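Local structure of siderophore-interacting protein (Aeromonas hydrophila, 6K2L) at residues S22-R27 / Q173-D178; Y140-L145 / F216-E221; A160-H165 / S180-V185; I166-P171 / L187-G192. The protein probably reduces ferric siderophores through its bound FAD so that iron can be released inside the cell, as in other siderophore-interacting proteins. The protein carries 1 engineered substitution. All coordinates share one frame; numbering follows the deposited sequence.

Contact 1 of 4, residues S22-R27 / Q173-D178; sequences SPHLRR and QEDVQD
Asp-175 sets its carboxylate against one face of the type I beta turn from Ser-22 to Leu-25, and both its oxygens are used. OD1 takes the backbone N of His-24 at 2.7 Å through its syn lone pair, and it also accepts from Ser-22 OG; that second distance is so short that its exact value is doubtful. OD2 of Asp-175 meets His-24 ND1 at 2.8 Å, a weak bond because the N-H points well off the line (121°), with the imidazole and carboxylate planes steeply inclined at 73°. With CG of Asp-175 anti to its own carbonyl carbon (chi1 -71°), the carboxylate swings across to the turn although the CB itself does not aim there.

Van der Waals contacts flank this polar centre. Pro-23 CG rests on Glu-174 CB at 3.8 Å, its CD lies 3.4 Å from Glu-174 O, and Leu-25 CD2 comes within 3.5 Å of Gln-177 NE2.

Tyr-172 meets the His-24 ring at a shallow angle, and Trp-189 lies against Gln-177. The contact thus joins the head of strand 25-31, in the FAD-binding barrel, to the loop that leaves strand 163-170 of the parallel-sheet domain, an interdomain seam with the Leu-25 side chain about 6 Å from FAD.

Contact 2 of 4, residues Y140-L145 / F216-E221; sequences YMVGDL and FWFGGE
Tyr-140 lies alongside Phe-216; both hold CG anti to the carbonyl carbon (chi1 -54° and -59°), which carries the two rings off their strands in the same direction. Its CB starts 3.8 Å from Phe-216 CD2, its CG is next to Phe-216 CE2, and its CD2 comes over the phenyl face, 3.4 Å from CE2 of Phe-216. Further out, Tyr-140 CE2 passes Phe-216 CZ at 4.0 Å. The rings are slid apart and barely overlap, and the tyrosine OH continues to the backbone N of Glu-210.

The backbones pair in parallel through three hydrogen bonds: Trp-217 N to Tyr-140 O, Val-142 N to Trp-217 O and Gly-219 N to Val-142 O. Strand 138-144 is the central one of a five-stranded parallel sheet of order 3-2-1-4-5, and 214-218 its neighbour, as in the nucleotide-binding domain of ferredoxin-reductase-like flavoproteins. Helices 198-205 and 222-235 pack on the face bearing Tyr-140 and Val-142.

On the other face, beside helix 148-155, Met-141 CG touches Trp-217 CB at 3.7 Å, and its SD makes an oblique Met-aromatic contact with the indole. At the C-terminal ends Asp-144 OD2 receives Glu-221 N at 2.7 Å from above the carboxylate plane and also Trp-249 NE1, while its OD1 bonds Thr-146 OG1. Glu-221 N-caps helix 222-235, OE1 accepting from Gly-223 N and OE2 from His-251 N.

Contact 3 of 4, residues A160-H165 / S180-V185; sequences ADARGH and SLPAGV
Gly-164 and Gly-184 supply the direct hydrogen bond of this contact, from Gly-164 N to Gly-184 O at 3.1 Å, and the donor stands well above the carbonyl plane rather than on a lone pair. A water makes the remaining polar link. It donates to Ala-160 O at 2.7 Å and to Ala-162 O at 2.6 Å, and it accepts from Gly-184 N at 2.9 Å, so one molecule satisfies two carbonyls of one segment and an amide of the other.

Weaker CA-H...O contacts follow the same line: Gly-184 O faces Arg-163 CA, and Gly-164 O faces Val-185 CA. Together they mark where strands 163-170 and 185-191 first come into parallel register, with Gly-164 paired to Val-185. The connection between these two parallel strands contains no alpha-helix, unlike a classical beta-alpha-beta crossover, and it ends in the type I turn from Pro-182 to Val-185.

The packing sets side-chain atoms of one segment on the backbone of the other. Arg-163 turns back at chi3 (75°), which lays its guanidinium flat over Gly-184, whose CA sits 3.5 Å from the guanidinium plane and toward its rim. Val-185 CG2 presses on Arg-163 C at 3.7 Å, and Pro-182 CB sits against Ala-160 O at 3.6 Å. Nearby, Ser-180 packs on Asp-161 of the second subunit.

Contact 4 of 4, residues I166-P171 / L187-G192; sequences IALLVP and LRWFVG
Leu-168 and Trp-189 both hold CG anti to the carbonyl carbon (chi1 -60° and -65°), a shared torsion that, from paired positions in register, carries both side chains the same way. Their strands, 166-170 and 187-191, are the parallel pair at one side of the Rossmann-like sheet, with 185-191 one of its two edge strands within the chain. The pairing sets Leu-168 CD1 over the indole face, a CH-pi contact 3.6 Å from the centroid of the six-membered ring of Trp-189. Leu-187 CD1 lies over the same face toward its rim. Val-170 CG1 instead meets the indole at its edge, in the ring plane, 3.5 Å from Trp-189 CZ3. Helix 148-155 packs on this side through Leu-148.

The opposite face of the sheet, beside helix 198-205, carries Ala-167, Leu-169 and Phe-190, whose ring also meets Tyr-203. Here Leu-169 CD1 reaches Phe-190 CB at 3.9 Å, and Ala-167 CB approaches Phe-190 CE2 at 4.3 Å.

Five N-H...O=C bonds stitch the backbones in unbroken alternation, from Arg-188 N on Ile-166 O to Gly-192 N on Val-170 O, the last 2.8 Å long. The CA-H...O contacts that accompany the ladder continue to Pro-171, whose CA lies 3.2 Å from Gly-192 O.

How the contacts relate
Contacts 2, 3 and 4 belong to one parallel sheet, whereas contact 1 ties that sheet's domain to the FAD-binding barrel. Contact 2 is wholly buried, at the sheet's centre, and rich in aromatic packing. Contact 4, one strand outward, keeps regular backbone pairing but exposes part of its edge strand. Contact 3 holds the same two strands at their start, near the surface, and relies on water and glycines where contact 4 has apolar side chains packed on both faces. Contact 1 sets the loop joining those strands against the barrel, and one carboxylate accepts all its hydrogen bonds between the segments. The layers connect: Met-141 and Gly-143 bond to strand 163-170, and Trp-189 of contact 4 packs against Val-176 of contact 1.

Contact 1 of 4, residues S22-R27 / Q173-D178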
loop_
_atom_site.group_PDB
_atom_site.type_symbol
_atom_site.label_atom_id
_atom_site.label_comp_id
_atom_site.label_asym_id
_atom_site.label_seq_id
_atom_site.Cartn_x
_atom_site.Cartn_y
_atom_site.Cartn_z
ATOM N N SER A 22 -11.768 6.292 -16.394
ATOM C CA SER A 22 -12.580 5.702 -17.436
ATOM C C SER A 22 -13.864 6.508 -17.405
ATOM O O SER A 22 -14.063 7.309 -16.487
ATOM C CB SER A 22 -12.799 4.199 -17.185
ATOM O OG SER A 22 -13.900 3.951 -16.319
ATOM N N PRO A 23 -14.727 6.371 -18.416
ATOM C CA PRO A 23 -15.936 7.219 -18.452
ATOM C C PRO A 23 -16.871 7.067 -17.253
ATOM O O PRO A 23 -17.588 8.017 -16.919
ATOM C CB PRO A 23 -16.617 6.782 -19.754
ATOM C CG PRO A 23 -15.489 6.373 -20.616
ATOM C CD PRO A 23 -14.507 5.694 -19.705
ATOM N N HIS A 24 -16.907 5.901 -16.602
ATOM C CA HIS A 24 -17.780 5.690 -15.452
ATOM C C HIS A 24 -17.009 5.367 -14.176
ATOM O O HIS A 24 -17.524 4.686 -13.291
ATOM C CB HIS A 24 -18.799 4.599 -15.735
ATOM C CG HIS A 24 -19.754 4.953 -16.819
ATOM N ND1 HIS A 24 -19.420 4.868 -18.155
ATOM C CD2 HIS A 24 -21.025 5.421 -16.774
ATOM C CE1 HIS A 24 -20.450 5.251 -18.889
ATOM N NE2 HIS A 24 -21.436 5.595 -18.076
ATOM N N LEU A 25 -15.781 5.848 -14.066
ATOM C CA LEU A 25 -14.998 5.686 -12.850
ATOM C C LEU A 25 -14.241 6.987 -12.624
ATOM O O LEU A 25 -13.349 7.343 -13.398
ATOM C CB LEU A 25 -14.056 4.484 -12.947
ATOM C CG LEU A 25 -13.548 4.057 -11.555
ATOM C CD1 LEU A 25 -14.695 3.493 -10.696
ATOM C CD2 LEU A 25 -12.351 3.103 -11.615
ATOM N N ARG A 26 -14.603 7.705 -11.578
ATOM C CA ARG A 26 -14.117 9.063 -11.367
ATOM C C ARG A 26 -13.273 9.101 -10.099
ATOM O O ARG A 26 -13.781 8.831 -9.010
ATOM C CB ARG A 26 -15.292 10.039 -11.283
ATOM C CG ARG A 26 -14.866 11.477 -11.107
ATOM C CD ARG A 26 -16.038 12.422 -11.273
ATOM N NE ARG A 26 -16.237 12.700 -12.695
ATOM C CZ ARG A 26 -17.396 13.036 -13.244
ATOM N NH1 ARG A 26 -18.479 13.167 -12.487
ATOM N NH2 ARG A 26 -17.467 13.248 -14.547
ATOM N N ARG A 27 -11.990 9.408 -10.247
ATOM C CA ARG A 27 -11.042 9.454 -9.134
ATOM C C ARG A 27 -11.033 10.865 -8.565
ATOM O O ARG A 27 -10.550 11.806 -9.215
ATOM C CB ARG A 27 -9.635 9.065 -9.588
ATOM C CG ARG A 27 -8.542 9.292 -8.531
ATOM C CD ARG A 27 -7.330 8.355 -8.740
ATOM N NE ARG A 27 -7.787 7.019 -9.101
ATOM C CZ ARG A 27 -7.173 6.199 -9.954
ATOM N NH1 ARG A 27 -6.033 6.565 -10.541
ATOM N NH2 ARG A 27 -7.717 5.007 -10.212
ATOM N N GLN A 173 -18.077 -1.164 -22.546
ATOM C CA GLN A 173 -16.757 -1.539 -23.045
ATOM C C GLN A 173 -15.698 -0.482 -22.755
ATOM O O GLN A 173 -14.532 -0.833 -22.565
ATOM C CB GLN A 173 -16.830 -1.824 -24.562
ATOM C CG GLN A 173 -15.479 -2.002 -25.257
ATOM C CD GLN A 173 -14.847 -3.407 -25.025
ATOM O OE1 GLN A 173 -15.561 -4.417 -24.894
ATOM N NE2 GLN A 173 -13.504 -3.462 -24.978
ATOM N N GLU A 174 -16.071 0.798 -22.687
ATOM C CA GLU A 174 -15.081 1.852 -22.456
ATOM C C GLU A 174 -14.564 1.901 -21.024
ATOM O O GLU A 174 -13.595 2.626 -20.759
ATOM C CB GLU A 174 -15.658 3.221 -22.817
ATOM C CG GLU A 174 -15.807 3.460 -24.311
ATOM C CD GLU A 174 -17.135 2.952 -24.874
ATOM O OE1 GLU A 174 -17.486 3.416 -25.980
ATOM O OE2 GLU A 174 -17.826 2.115 -24.225
ATOM N N ASP A 175 -15.186 1.174 -20.093
ATOM C CA ASP A 175 -14.752 1.155 -18.701
ATOM C C ASP A 175 -13.783 0.021 -18.394
ATOM O O ASP A 175 -13.241 -0.031 -17.286
ATOM C CB ASP A 175 -15.969 1.127 -17.783
ATOM C CG ASP A 175 -16.717 2.474 -17.796
ATOM O OD1 ASP A 175 -16.112 3.482 -17.356
ATOM O OD2 ASP A 175 -17.878 2.540 -18.280
ATOM N N VAL A 176 -13.520 -0.854 -19.363
ATOM C CA VAL A 176 -12.375 -1.750 -19.301
ATOM C C VAL A 176 -11.109 -0.907 -19.306
ATOM O O VAL A 176 -10.968 0.032 -20.098
ATOM C CB VAL A 176 -12.388 -2.740 -20.476
ATOM C CG1 VAL A 176 -11.095 -3.536 -20.515
ATOM C CG2 VAL A 176 -13.587 -3.670 -20.372
ATOM N N GLN A 177 -10.195 -1.212 -18.400
ATOM C CA GLN A 177 -9.012 -0.395 -18.249
ATOM C C GLN A 177 -7.834 -1.302 -17.963
ATOM O O GLN A 177 -7.990 -2.490 -17.694
ATOM C CB GLN A 177 -9.191 0.645 -17.140
ATOM C CG GLN A 177 -10.196 0.264 -16.086
ATOM C CD GLN A 177 -10.260 1.273 -14.939
ATOM O OE1 GLN A 177 -9.264 1.510 -14.235
ATOM N NE2 GLN A 177 -11.454 1.856 -14.728
ATOM N N ASP A 178 -6.641 -0.737 -18.041
ATOM C CA ASP A 178 -5.458 -1.508 -17.711
ATOM C C ASP A 178 -5.382 -1.651 -16.202
ATOM O O ASP A 178 -5.678 -0.714 -15.459
ATOM C CB ASP A 178 -4.202 -0.840 -18.267
ATOM C CG ASP A 178 -4.281 -0.628 -19.782
ATOM O OD1 ASP A 178 -4.966 -1.432 -20.464
ATOM O OD2 ASP A 178 -3.657 0.332 -20.296
#

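Contact 2 of 4, residues Y140-L145 / F216-E221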
loop_
_atom_site.group_PDB
_atom_site.type_symbol
_atom_site.label_atom_id
_atom_site.label_comp_id
_atom_site.label_asym_id
_atom_site.label_seq_id
_atom_site.Cartn_x
_atom_site.Cartn_y
_atom_site.Cartn_z
ATOM N N TYR A 140 -8.356 -15.325 -5.957
ATOM C CA TYR A 140 -9.514 -15.455 -6.837
ATOM C C TYR A 140 -10.502 -14.366 -6.473
ATOM O O TYR A 140 -11.110 -14.423 -5.397
ATOM C CB TYR A 140 -10.164 -16.828 -6.701
ATOM C CG TYR A 140 -9.203 -17.956 -6.913
ATOM C CD1 TYR A 140 -8.813 -18.333 -8.193
ATOM C CD2 TYR A 140 -8.657 -18.627 -5.830
ATOM C CE1 TYR A 140 -7.918 -19.383 -8.387
ATOM C CE2 TYR A 140 -7.775 -19.654 -6.008
ATOM C CZ TYR A 140 -7.396 -20.027 -7.276
ATOM O OH TYR A 140 -6.508 -21.060 -7.389
ATOM N N MET A 141 -10.706 -13.414 -7.387
ATOM C CA MET A 141 -11.339 -12.153 -7.055
ATOM C C MET A 141 -12.416 -11.870 -8.103
ATOM O O MET A 141 -12.175 -12.041 -9.299
ATOM C CB MET A 141 -10.268 -11.061 -7.032
ATOM C CG MET A 141 -9.218 -11.211 -5.878
ATOM S SD MET A 141 -8.265 -9.693 -5.749
ATOM C CE MET A 141 -6.577 -10.300 -5.376
ATOM N N VAL A 142 -13.602 -11.436 -7.677
ATOM C CA VAL A 142 -14.658 -11.037 -8.606
ATOM C C VAL A 142 -15.215 -9.705 -8.128
ATOM O O VAL A 142 -15.279 -9.448 -6.919
ATOM C CB VAL A 142 -15.772 -12.113 -8.732
ATOM C CG1 VAL A 142 -16.931 -11.606 -9.539
ATOM C CG2 VAL A 142 -15.243 -13.417 -9.372
ATOM N N GLY A 143 -15.571 -8.836 -9.074
ATOM C CA GLY A 143 -16.259 -7.612 -8.699
ATOM C C GLY A 143 -16.789 -6.865 -9.906
ATOM O O GLY A 143 -16.702 -7.327 -11.049
ATOM N N ASP A 144 -17.354 -5.689 -9.630
ATOM C CA ASP A 144 -17.821 -4.778 -10.656
ATOM C C ASP A 144 -17.097 -3.457 -10.434
ATOM O O ASP A 144 -16.144 -3.403 -9.650
ATOM C CB ASP A 144 -19.358 -4.660 -10.632
ATOM C CG ASP A 144 -19.919 -4.121 -9.281
ATOM O OD1 ASP A 144 -19.233 -3.345 -8.572
ATOM O OD2 ASP A 144 -21.077 -4.456 -8.937
ATOM N N LEU A 145 -17.552 -2.386 -11.104
ATOM C CA LEU A 145 -16.894 -1.090 -10.934
ATOM C C LEU A 145 -16.877 -0.608 -9.482
ATOM O O LEU A 145 -15.973 0.151 -9.105
ATOM C CB LEU A 145 -17.570 -0.025 -11.795
ATOM C CG LEU A 145 -17.100 -0.043 -13.242
ATOM C CD1 LEU A 145 -17.754 1.080 -14.007
ATOM C CD2 LEU A 145 -15.586 0.030 -13.309
ATOM N N PHE A 216 -10.028 -15.897 -1.403
ATOM C CA PHE A 216 -11.142 -15.601 -2.288
ATOM C C PHE A 216 -11.757 -14.270 -1.884
ATOM O O PHE A 216 -12.070 -14.058 -0.716
ATOM C CB PHE A 216 -12.184 -16.710 -2.228
ATOM C CG PHE A 216 -11.653 -18.057 -2.619
ATOM C CD1 PHE A 216 -10.885 -18.814 -1.733
ATOM C CD2 PHE A 216 -11.930 -18.577 -3.872
ATOM C CE1 PHE A 216 -10.403 -20.068 -2.109
ATOM C CE2 PHE A 216 -11.449 -19.837 -4.252
ATOM C CZ PHE A 216 -10.681 -20.577 -3.370
ATOM N N TRP A 217 -11.892 -13.364 -2.845
ATOM C CA TRP A 217 -12.376 -12.015 -2.596
ATOM C C TRP A 217 -13.504 -11.743 -3.577
ATOM O O TRP A 217 -13.270 -11.684 -4.788
ATOM C CB TRP A 217 -11.256 -10.997 -2.748
ATOM C CG TRP A 217 -11.584 -9.630 -2.233
ATOM C CD1 TRP A 217 -11.211 -9.096 -1.030
ATOM C CD2 TRP A 217 -12.358 -8.618 -2.899
ATOM N NE1 TRP A 217 -11.705 -7.813 -0.907
ATOM C CE2 TRP A 217 -12.400 -7.495 -2.048
ATOM C CE3 TRP A 217 -12.976 -8.537 -4.146
ATOM C CZ2 TRP A 217 -13.038 -6.311 -2.407
ATOM C CZ3 TRP A 217 -13.614 -7.360 -4.501
ATOM C CH2 TRP A 217 -13.639 -6.264 -3.635
ATOM N N PHE A 218 -14.727 -11.621 -3.052
ATOM C CA PHE A 218 -15.935 -11.347 -3.818
ATOM C C PHE A 218 -16.537 -10.041 -3.293
ATOM O O PHE A 218 -16.885 -9.945 -2.110
ATOM C CB PHE A 218 -16.925 -12.512 -3.686
ATOM C CG PHE A 218 -16.313 -13.886 -3.947
ATOM C CD1 PHE A 218 -15.557 -14.127 -5.089
ATOM C CD2 PHE A 218 -16.504 -14.936 -3.055
ATOM C CE1 PHE A 218 -15.000 -15.390 -5.332
ATOM C CE2 PHE A 218 -15.958 -16.193 -3.283
ATOM C CZ PHE A 218 -15.211 -16.429 -4.428
ATOM N N GLY A 219 -16.613 -9.022 -4.160
ATOM C CA GLY A 219 -17.227 -7.757 -3.807
ATOM C C GLY A 219 -18.029 -7.221 -4.977
ATOM O O GLY A 219 -18.121 -7.844 -6.023
ATOM N N GLY A 220 -18.585 -6.036 -4.802
ATOM C CA GLY A 220 -19.456 -5.519 -5.848
ATOM C C GLY A 220 -20.909 -5.901 -5.646
ATOM O O GLY A 220 -21.312 -6.240 -4.533
ATOM N N GLU A 221 -21.690 -5.903 -6.718
ATOM C CA GLU A 221 -23.138 -6.104 -6.643
ATOM C C GLU A 221 -23.505 -7.507 -6.137
ATOM O O GLU A 221 -22.793 -8.491 -6.349
ATOM C CB GLU A 221 -23.766 -5.867 -8.014
ATOM C CG GLU A 221 -25.209 -5.410 -7.960
ATOM C CD GLU A 221 -26.170 -6.567 -8.012
ATOM O OE1 GLU A 221 -25.766 -7.646 -8.497
ATOM O OE2 GLU A 221 -27.324 -6.401 -7.569
#

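Contact 3 of 4, residues A160-H165 / S180-V185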
loop_
_atom_site.group_PDB
_atom_site.type_symbol
_atom_site.label_atom_id
_atom_site.label_comp_id
_atom_site.label_asym_id
_atom_site.label_seq_id
_atom_site.Cartn_x
_atom_site.Cartn_y
_atom_site.Cartn_z
ATOM N N ALA A 160 5.130 -10.568 -6.973
ATOM C CA ALA A 160 5.273 -10.839 -8.396
ATOM C C ALA A 160 4.981 -12.289 -8.750
ATOM O O ALA A 160 4.607 -12.576 -9.893
ATOM C CB ALA A 160 6.673 -10.440 -8.843
ATOM N N ASP A 161 5.112 -13.212 -7.789
ATOM C CA ASP A 161 4.804 -14.622 -8.030
ATOM C C ASP A 161 3.392 -15.036 -7.585
ATOM O O ASP A 161 3.067 -16.233 -7.640
ATOM C CB ASP A 161 5.832 -15.519 -7.335
ATOM C CG ASP A 161 5.922 -15.251 -5.837
ATOM O OD1 ASP A 161 5.388 -14.208 -5.379
ATOM O OD2 ASP A 161 6.547 -16.070 -5.117
ATOM N N ALA A 162 2.555 -14.096 -7.142
ATOM C CA ALA A 162 1.173 -14.438 -6.843
ATOM C C ALA A 162 0.490 -15.011 -8.078
ATOM O O ALA A 162 0.879 -14.730 -9.217
ATOM C CB ALA A 162 0.410 -13.219 -6.352
ATOM N N ARG A 163 -0.516 -15.849 -7.844
ATOM C CA ARG A 163 -1.244 -16.500 -8.922
ATOM C C ARG A 163 -2.738 -16.365 -8.678
ATOM O O ARG A 163 -3.183 -16.089 -7.567
ATOM C CB ARG A 163 -0.875 -17.973 -9.034
ATOM C CG ARG A 163 0.568 -18.174 -9.402
ATOM C CD ARG A 163 0.783 -19.518 -10.046
ATOM N NE ARG A 163 0.298 -19.555 -11.428
ATOM C CZ ARG A 163 0.965 -19.095 -12.488
ATOM N NH1 ARG A 163 2.170 -18.541 -12.340
ATOM N NH2 ARG A 163 0.425 -19.206 -13.701
ATOM N N GLY A 164 -3.511 -16.562 -9.719
ATOM C CA GLY A 164 -4.936 -16.652 -9.538
ATOM C C GLY A 164 -5.690 -16.167 -10.751
ATOM O O GLY A 164 -5.178 -16.134 -11.867
ATOM N N HIS A 165 -6.941 -15.787 -10.514
ATOM C CA HIS A 165 -7.825 -15.308 -11.558
ATOM C C HIS A 165 -8.683 -14.188 -10.999
ATOM O O HIS A 165 -9.148 -14.256 -9.853
ATOM C CB HIS A 165 -8.727 -16.424 -12.094
ATOM C CG HIS A 165 -7.998 -17.682 -12.468
ATOM N ND1 HIS A 165 -7.437 -17.878 -13.712
ATOM C CD2 HIS A 165 -7.761 -18.819 -11.768
ATOM C CE1 HIS A 165 -6.881 -19.074 -13.761
ATOM N NE2 HIS A 165 -7.076 -19.671 -12.598
ATOM N N SER A 180 -2.308 -3.475 -14.305
ATOM C CA SER A 180 -1.146 -4.346 -14.377
ATOM C C SER A 180 -1.143 -5.254 -13.143
ATOM O O SER A 180 -1.319 -4.793 -12.007
ATOM C CB SER A 180 0.164 -3.553 -14.507
ATOM O OG SER A 180 1.279 -4.433 -14.699
ATOM N N LEU A 181 -1.006 -6.556 -13.388
ATOM C CA LEU A 181 -1.114 -7.616 -12.410
ATOM C C LEU A 181 0.164 -8.450 -12.445
ATOM O O LEU A 181 0.902 -8.384 -13.436
ATOM C CB LEU A 181 -2.322 -8.488 -12.750
ATOM C CG LEU A 181 -3.742 -7.959 -12.613
ATOM C CD1 LEU A 181 -4.642 -8.992 -13.233
ATOM C CD2 LEU A 181 -4.145 -7.730 -11.144
ATOM N N PRO A 182 0.464 -9.241 -11.409
ATOM C CA PRO A 182 1.500 -10.276 -11.546
ATOM C C PRO A 182 1.200 -11.145 -12.754
ATOM O O PRO A 182 0.033 -11.371 -13.090
ATOM C CB PRO A 182 1.394 -11.074 -10.244
ATOM C CG PRO A 182 0.710 -10.178 -9.283
ATOM C CD PRO A 182 -0.138 -9.210 -10.067
ATOM N N ALA A 183 2.262 -11.617 -13.421
ATOM C CA ALA A 183 2.071 -12.374 -14.654
ATOM C C ALA A 183 1.190 -13.595 -14.428
ATOM O O ALA A 183 0.431 -13.996 -15.318
ATOM C CB ALA A 183 3.421 -12.804 -15.233
ATOM N N GLY A 184 1.266 -14.196 -13.237
ATOM C CA GLY A 184 0.460 -15.362 -12.930
ATOM C C GLY A 184 -0.986 -15.111 -12.568
ATOM O O GLY A 184 -1.693 -16.066 -12.239
ATOM N N VAL A 185 -1.468 -13.868 -12.600
ATOM C CA VAL A 185 -2.867 -13.584 -12.300
ATOM C C VAL A 185 -3.600 -13.277 -13.603
ATOM O O VAL A 185 -3.303 -12.296 -14.298
ATOM C CB VAL A 185 -3.018 -12.443 -11.285
ATOM C CG1 VAL A 185 -4.477 -12.005 -11.184
ATOM C CG2 VAL A 185 -2.498 -12.866 -9.913
HETATM O O HOH W 1 2.934 -14.441 -10.821
#

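Contact 4 of 4, residues I166-P171 / L187-G192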
loop_
_atom_site.group_PDB
_atom_site.type_symbol
_atom_site.label_atom_id
_atom_site.label_comp_id
_atom_site.label_asym_id
_atom_site.label_seq_id
_atom_site.Cartn_x
_atom_site.Cartn_y
_atom_site.Cartn_z
ATOM N N ILE A 166 -8.902 -13.175 -11.831
ATOM C CA ILE A 166 -9.769 -12.049 -11.542
ATOM C C ILE A 166 -10.756 -11.907 -12.696
ATOM O O ILE A 166 -10.360 -11.941 -13.869
ATOM C CB ILE A 166 -8.941 -10.760 -11.349
ATOM C CG1 ILE A 166 -7.980 -10.951 -10.177
ATOM C CG2 ILE A 166 -9.859 -9.547 -11.149
ATOM C CD1 ILE A 166 -6.997 -9.849 -10.027
ATOM N N ALA A 167 -12.040 -11.752 -12.378
ATOM C CA ALA A 167 -13.057 -11.452 -13.386
ATOM C C ALA A 167 -13.819 -10.198 -12.967
ATOM O O ALA A 167 -14.252 -10.095 -11.818
ATOM C CB ALA A 167 -14.021 -12.623 -13.567
ATOM N N LEU A 168 -14.012 -9.255 -13.891
ATOM C CA LEU A 168 -14.776 -8.049 -13.582
ATOM C C LEU A 168 -15.977 -7.874 -14.508
ATOM O O LEU A 168 -15.855 -8.039 -15.720
ATOM C CB LEU A 168 -13.888 -6.832 -13.676
ATOM C CG LEU A 168 -12.679 -6.830 -12.728
ATOM C CD1 LEU A 168 -11.744 -5.693 -13.077
ATOM C CD2 LEU A 168 -13.126 -6.713 -11.285
ATOM N N LEU A 169 -17.130 -7.477 -13.946
ATOM C CA LEU A 169 -18.314 -7.079 -14.719
ATOM C C LEU A 169 -18.428 -5.548 -14.756
ATOM O O LEU A 169 -18.578 -4.912 -13.713
ATOM C CB LEU A 169 -19.570 -7.696 -14.111
ATOM C CG LEU A 169 -20.918 -7.555 -14.851
ATOM C CD1 LEU A 169 -20.804 -7.976 -16.335
ATOM C CD2 LEU A 169 -22.092 -8.337 -14.170
ATOM N N VAL A 170 -18.345 -4.960 -15.949
ATOM C CA VAL A 170 -18.497 -3.515 -16.166
ATOM C C VAL A 170 -19.719 -3.263 -17.051
ATOM O O VAL A 170 -20.091 -4.131 -17.863
ATOM C CB VAL A 170 -17.241 -2.886 -16.806
ATOM C CG1 VAL A 170 -16.064 -2.918 -15.855
ATOM C CG2 VAL A 170 -16.881 -3.582 -18.120
ATOM N N PRO A 171 -20.361 -2.082 -16.960
ATOM C CA PRO A 171 -21.563 -1.825 -17.772
ATOM C C PRO A 171 -21.288 -1.466 -19.236
ATOM O O PRO A 171 -22.171 -1.629 -20.086
ATOM C CB PRO A 171 -22.222 -0.651 -17.033
ATOM C CG PRO A 171 -21.085 0.090 -16.436
ATOM C CD PRO A 171 -20.083 -0.968 -16.033
ATOM N N LEU A 187 -6.670 -11.935 -15.833
ATOM C CA LEU A 187 -7.678 -10.879 -15.760
ATOM C C LEU A 187 -8.646 -11.009 -16.928
ATOM O O LEU A 187 -8.214 -11.027 -18.082
ATOM C CB LEU A 187 -7.037 -9.497 -15.774
ATOM C CG LEU A 187 -7.995 -8.306 -15.733
ATOM C CD1 LEU A 187 -9.029 -8.427 -14.594
ATOM C CD2 LEU A 187 -7.155 -7.045 -15.560
ATOM N N ARG A 188 -9.953 -11.072 -16.640
ATOM C CA ARG A 188 -10.978 -11.294 -17.663
ATOM C C ARG A 188 -12.161 -10.339 -17.463
ATOM O O ARG A 188 -12.827 -10.351 -16.420
ATOM C CB ARG A 188 -11.430 -12.761 -17.651
ATOM C CG ARG A 188 -12.430 -13.145 -18.741
ATOM C CD ARG A 188 -11.774 -13.314 -20.112
ATOM N NE ARG A 188 -10.745 -14.364 -20.153
ATOM C CZ ARG A 188 -10.977 -15.633 -20.491
ATOM N NH1 ARG A 188 -12.213 -16.035 -20.820
ATOM N NH2 ARG A 188 -9.968 -16.501 -20.497
ATOM N N TRP A 189 -12.423 -9.512 -18.460
ATOM C CA TRP A 189 -13.463 -8.495 -18.386
ATOM C C TRP A 189 -14.746 -8.970 -19.068
ATOM O O TRP A 189 -14.727 -9.518 -20.175
ATOM C CB TRP A 189 -12.986 -7.189 -19.028
ATOM C CG TRP A 189 -11.813 -6.493 -18.323
ATOM C CD1 TRP A 189 -10.478 -6.747 -18.498
ATOM C CD2 TRP A 189 -11.884 -5.411 -17.376
ATOM N NE1 TRP A 189 -9.719 -5.896 -17.724
ATOM C CE2 TRP A 189 -10.560 -5.068 -17.027
ATOM C CE3 TRP A 189 -12.936 -4.702 -16.792
ATOM C CZ2 TRP A 189 -10.268 -4.065 -16.101
ATOM C CZ3 TRP A 189 -12.639 -3.707 -15.890
ATOM C CH2 TRP A 189 -11.310 -3.398 -15.551
ATOM N N PHE A 190 -15.866 -8.746 -18.404
ATOM C CA PHE A 190 -17.185 -9.040 -18.935
ATOM C C PHE A 190 -17.930 -7.721 -19.020
ATOM O O PHE A 190 -17.984 -6.977 -18.031
ATOM C CB PHE A 190 -17.915 -10.045 -18.044
ATOM C CG PHE A 190 -17.341 -11.424 -18.122
ATOM C CD1 PHE A 190 -17.919 -12.366 -18.932
ATOM C CD2 PHE A 190 -16.191 -11.767 -17.413
ATOM C CE1 PHE A 190 -17.395 -13.633 -19.017
ATOM C CE2 PHE A 190 -15.651 -13.035 -17.502
ATOM C CZ PHE A 190 -16.261 -13.974 -18.301
ATOM N N VAL A 191 -18.440 -7.402 -20.208
ATOM C CA VAL A 191 -19.313 -6.254 -20.402
ATOM C C VAL A 191 -20.749 -6.717 -20.235
ATOM O O VAL A 191 -21.138 -7.753 -20.786
ATOM C CB VAL A 191 -19.098 -5.617 -21.780
ATOM C CG1 VAL A 191 -20.070 -4.451 -21.968
ATOM C CG2 VAL A 191 -17.644 -5.146 -21.912
ATOM N N GLY A 192 -21.532 -5.964 -19.465
ATOM C CA GLY A 192 -22.945 -6.259 -19.325
ATOM C C GLY A 192 -23.562 -5.459 -18.198
ATOM O O GLY A 192 -22.883 -4.765 -17.434
#